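Putative phage capsid protein (Corynebacterium diphtheriae NCTC 13129, PDB 2R9I) is of unknown function but is probably a phage capsid protein, represented here by the helical hairpin of its N-terminal domain. Local coordinates at residues A[47-50]-A[51-54]; A[65-68]-A[69-73]. All coordinates share one frame; numbering follows the deposited sequence.

Contact 1 (A[47-50]-A[51-54]); sequences ISEI and ESTD
Thr53 turns its OG1 back beside its own backbone N and anti to its carbonyl carbon (chi1 -66°), which lets the hydroxyl bend round to Glu49 one helical turn earlier. Both OG1 and N of Thr53 donate to Glu49 O, at 3.0 and 2.9 Å, arriving from opposite faces of that carbonyl's plane. One oxygen is thus gripped twice, and the hydroxyl of buried Thr53 is satisfied by a carbonyl of its own helix.

Glu51 also sets its CG anti to the carbonyl carbon (chi1 -77°), and its chain runs extended beyond CG (chi2 175°). It lies alongside Ile47, pointing the same way, and the methyl CD1 of Ile47 sits 3.6 Å from Glu51 CD, so that aliphatic and carboxylate ends travel together at the helix surface. Across the helix, Glu49 bends at chi2 and shares a water with Ser52: the water donates to Glu49 OE1 at 3.3 Å and lies 2.8 Å from Ser52 OG, spanning two oxygens that stand 4.0 Å apart, too far for a direct hydrogen bond.

Beneath these run the main-chain bonds, among them Asp54 N to Ile50 O at 2.8 Å. These two turns lie midway along helix 33-71, and one side of them, Ile50, Thr53 and Asp54, meets helix 6-26: Ile50 packs on Arg13 and Leu16, Thr53 on His12 and Arg13, and Asp54 OD1 forms a salt bridge with Arg13.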
loop_
_atom_site.group_PDB
_atom_site.type_symbol
_atom_site.label_atom_id
_atom_site.label_comp_id
_atom_site.label_asym_id
_atom_site.label_seq_id
_atom_site.Cartn_x
_atom_site.Cartn_y
_atom_site.Cartn_z
ATOM N N ILE A 47 6.523 -3.030 0.077
ATOM C CA ILE A 47 5.347 -3.652 0.714
ATOM C C ILE A 47 5.005 -2.998 2.065
ATOM O O ILE A 47 3.840 -2.830 2.420
ATOM C CB ILE A 47 5.337 -5.253 0.776
ATOM C CG1 ILE A 47 5.787 -5.777 2.124
ATOM C CG2 ILE A 47 6.036 -5.942 -0.434
ATOM C CD1 ILE A 47 4.646 -5.802 3.117
ATOM N N SER A 48 6.020 -2.605 2.810
ATOM C CA SER A 48 5.768 -1.896 4.056
ATOM C C SER A 48 4.953 -0.614 3.823
ATOM O O SER A 48 4.126 -0.221 4.647
ATOM C CB SER A 48 7.093 -1.557 4.714
ATOM O OG SER A 48 6.856 -1.135 6.023
ATOM N N GLU A 49 5.181 0.024 2.685
ATOM C CA GLU A 49 4.441 1.239 2.340
ATOM C C GLU A 49 3.016 0.959 1.866
ATOM O O GLU A 49 2.114 1.755 2.172
ATOM C CB GLU A 49 5.188 2.075 1.287
ATOM C CG GLU A 49 6.421 2.773 1.797
ATOM C CD GLU A 49 6.194 3.658 3.027
ATOM O OE1 GLU A 49 5.023 4.046 3.335
ATOM O OE2 GLU A 49 7.215 3.972 3.699
ATOM N N ILE A 50 2.830 -0.132 1.113
ATOM C CA ILE A 50 1.506 -0.629 0.760
ATOM C C ILE A 50 0.669 -0.847 2.022
ATOM O O ILE A 50 -0.445 -0.328 2.109
ATOM C CB ILE A 50 1.543 -1.944 -0.057
ATOM C CG1 ILE A 50 2.145 -1.718 -1.442
ATOM C CG2 ILE A 50 0.147 -2.512 -0.222
ATOM C CD1 ILE A 50 2.833 -2.944 -2.033
ATOM N N GLU A 51 1.209 -1.567 3.009
ATOM C CA GLU A 51 0.458 -1.858 4.238
ATOM C C GLU A 51 0.017 -0.592 4.924
ATOM O O GLU A 51 -1.134 -0.448 5.366
ATOM C CB GLU A 51 1.291 -2.672 5.206
ATOM C CG GLU A 51 1.395 -4.120 4.833
ATOM C CD GLU A 51 2.339 -4.880 5.747
ATOM O OE1 GLU A 51 2.986 -4.245 6.615
ATOM O OE2 GLU A 51 2.437 -6.122 5.607
ATOM N N SER A 52 0.950 0.338 4.994
ATOM C CA SER A 52 0.721 1.610 5.627
ATOM C C SER A 52 -0.303 2.511 4.865
ATOM O O SER A 52 -1.042 3.302 5.466
ATOM C CB SER A 52 2.086 2.245 5.799
ATOM O OG SER A 52 1.961 3.631 5.849
ATOM N N THR A 53 -0.367 2.370 3.542
ATOM C CA THR A 53 -1.357 3.081 2.724
ATOM C C THR A 53 -2.705 2.426 2.890
ATOM O O THR A 53 -3.743 3.101 2.880
ATOM C CB THR A 53 -0.942 3.067 1.239
ATOM O OG1 THR A 53 0.257 3.832 1.108
ATOM C CG2 THR A 53 -2.025 3.653 0.311
ATOM N N ASP A 54 -2.706 1.108 3.027
ATOM C CA ASP A 54 -3.926 0.408 3.327
ATOM C C ASP A 54 -4.568 0.940 4.601
ATOM O O ASP A 54 -5.782 1.079 4.663
ATOM C CB ASP A 54 -3.672 -1.081 3.444
ATOM C CG ASP A 54 -3.647 -1.758 2.097
ATOM O OD1 ASP A 54 -4.132 -1.140 1.102
ATOM O OD2 ASP A 54 -3.145 -2.912 2.022
HETATM O O HOH W 1 3.067 6.024 5.057
#

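Contact 2 (A[65-68]-A[69-73]); sequences DVTQ and KLKGL
Gln68 presents one face of its carboxamide to the chain of Lys71: methylene CD of Lys71 stands 4.1 Å from Gln68 NE2, above the amide plane and displaced past its nitrogen end. The two side chains slant across one another, Gln68 folded at chi2 (58°) and Lys71 extended beyond CG, so the touch is between a flat polar group and an aliphatic arm.

Val66 O receives two donors from different directions. Leu70 N comes to Val66 O almost head-on, at 2.8 Å, whereas Lys69 N, also 2.8 Å from Val66 O, sits well above the carbonyl plane and not on a lone pair. Val66 O therefore takes an i+3 and an i+4 donor together, a local tightening of the helical turn. Lys71 N follows with a regular bond to Thr67 O at 3.0 Å, and beyond it Leu73 N turns back to Leu70 O at 2.8 Å.

Apolar contact is slight. Val66 and Leu70 lie side by side, CG1 of the former 4.1 Å from CD2 of the latter, while Thr67 sends its hydroxyl back to Val63 O.

Chemically, this exposed end of the helix is held chiefly by main-chain bonds, with light aliphatic contact laid over them. Two lysines this close to the carboxy-terminal end of a helix would probably interact favourably with its dipole.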
loop_
_atom_site.group_PDB
_atom_site.type_symbol
_atom_site.label_atom_id
_atom_site.label_comp_id
_atom_site.label_asym_id
_atom_site.label_seq_id
_atom_site.Cartn_x
_atom_site.Cartn_y
_atom_site.Cartn_z
ATOM N N ASP A 65 -17.692 6.630 7.496
ATOM C CA ASP A 65 -18.664 5.601 7.951
ATOM C C ASP A 65 -19.197 5.908 9.344
ATOM O O ASP A 65 -20.391 5.769 9.624
ATOM C CB ASP A 65 -18.038 4.192 8.014
ATOM C CG ASP A 65 -17.860 3.548 6.638
ATOM O OD1 ASP A 65 -18.479 4.047 5.658
ATOM O OD2 ASP A 65 -17.089 2.541 6.549
ATOM N N VAL A 66 -18.261 6.304 10.195
ATOM C CA VAL A 66 -18.474 6.564 11.591
ATOM C C VAL A 66 -19.262 7.855 11.773
ATOM O O VAL A 66 -20.275 7.868 12.466
ATOM C CB VAL A 66 -17.107 6.599 12.309
ATOM C CG1 VAL A 66 -17.045 7.623 13.428
ATOM C CG2 VAL A 66 -16.778 5.235 12.793
ATOM N N THR A 67 -18.809 8.923 11.124
ATOM C CA THR A 67 -19.433 10.225 11.230
ATOM C C THR A 67 -20.889 10.129 10.830
ATOM O O THR A 67 -21.755 10.754 11.450
ATOM C CB THR A 67 -18.706 11.221 10.332
ATOM O OG1 THR A 67 -17.363 11.338 10.801
ATOM C CG2 THR A 67 -19.382 12.593 10.357
ATOM N N GLN A 68 -21.149 9.315 9.834
ATOM C CA GLN A 68 -22.460 9.230 9.257
ATOM C C GLN A 68 -23.355 8.448 10.180
ATOM O O GLN A 68 -24.554 8.379 9.994
ATOM C CB GLN A 68 -22.381 8.515 7.921
ATOM C CG GLN A 68 -23.385 8.982 6.887
ATOM C CD GLN A 68 -23.274 10.463 6.572
ATOM O OE1 GLN A 68 -22.188 10.976 6.315
ATOM N NE2 GLN A 68 -24.404 11.155 6.590
ATOM N N LYS A 69 -22.765 7.830 11.179
ATOM C CA LYS A 69 -23.525 6.926 11.992
ATOM C C LYS A 69 -23.739 7.580 13.308
ATOM O O LYS A 69 -24.807 7.539 13.854
ATOM C CB LYS A 69 -22.772 5.633 12.196
ATOM C CG LYS A 69 -23.502 4.452 11.673
ATOM C CD LYS A 69 -22.649 3.240 11.730
ATOM C CE LYS A 69 -23.474 2.060 12.126
ATOM N NZ LYS A 69 -24.866 2.492 12.367
ATOM N N LEU A 70 -22.702 8.194 13.820
ATOM C CA LEU A 70 -22.880 9.152 14.857
ATOM C C LEU A 70 -24.029 10.071 14.541
ATOM O O LEU A 70 -24.950 10.203 15.308
ATOM C CB LEU A 70 -21.617 9.940 15.029
ATOM C CG LEU A 70 -20.947 9.548 16.317
ATOM C CD1 LEU A 70 -21.476 8.239 16.728
ATOM C CD2 LEU A 70 -19.512 9.462 16.088
ATOM N N LYS A 71 -23.980 10.723 13.399
ATOM C CA LYS A 71 -25.015 11.669 13.072
ATOM C C LYS A 71 -26.308 10.961 13.306
ATOM O O LYS A 71 -27.222 11.480 13.904
ATOM C CB LYS A 71 -24.934 12.053 11.610
ATOM C CG LYS A 71 -24.247 13.360 11.360
ATOM C CD LYS A 71 -23.955 13.533 9.893
ATOM C CE LYS A 71 -22.986 14.670 9.658
ATOM N NZ LYS A 71 -22.621 14.808 8.223
ATOM N N GLY A 72 -26.440 9.769 12.766
ATOM C CA GLY A 72 -27.718 9.093 12.796
ATOM C C GLY A 72 -28.126 8.499 14.127
ATOM O O GLY A 72 -29.130 7.832 14.230
ATOM N N LEU A 73 -27.336 8.728 15.154
ATOM C CA LEU A 73 -27.622 8.141 16.434
ATOM C C LEU A 73 -27.855 9.259 17.376
ATOM O O LEU A 73 -27.983 9.060 18.559
ATOM C CB LEU A 73 -26.427 7.350 16.938
ATOM C CG LEU A 73 -26.269 5.915 16.484
ATOM C CD1 LEU A 73 -25.086 5.308 17.112
ATOM C CD2 LEU A 73 -27.465 5.130 16.798
#

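Overall arrangement
Contacts 1 and 2 are successive samples of one long helix, 33-71, with contact 1 closing before contact 2 opens. Their centres are 28 Å apart and their nearest atoms about 12 Å; they do not touch and are joined by the intervening residues of the same helix. The centre of contact 1 lies about 3 Å, and that of contact 2 about 27 Å, from the centre of the chain: helix 6-26 packs against the first, while the second is on the far portion past the hairpin. The same i to i+4 framework, joined by i+3 bonds at the exposed end, serves a partly buried interface and that end. No active site or ligand is known here.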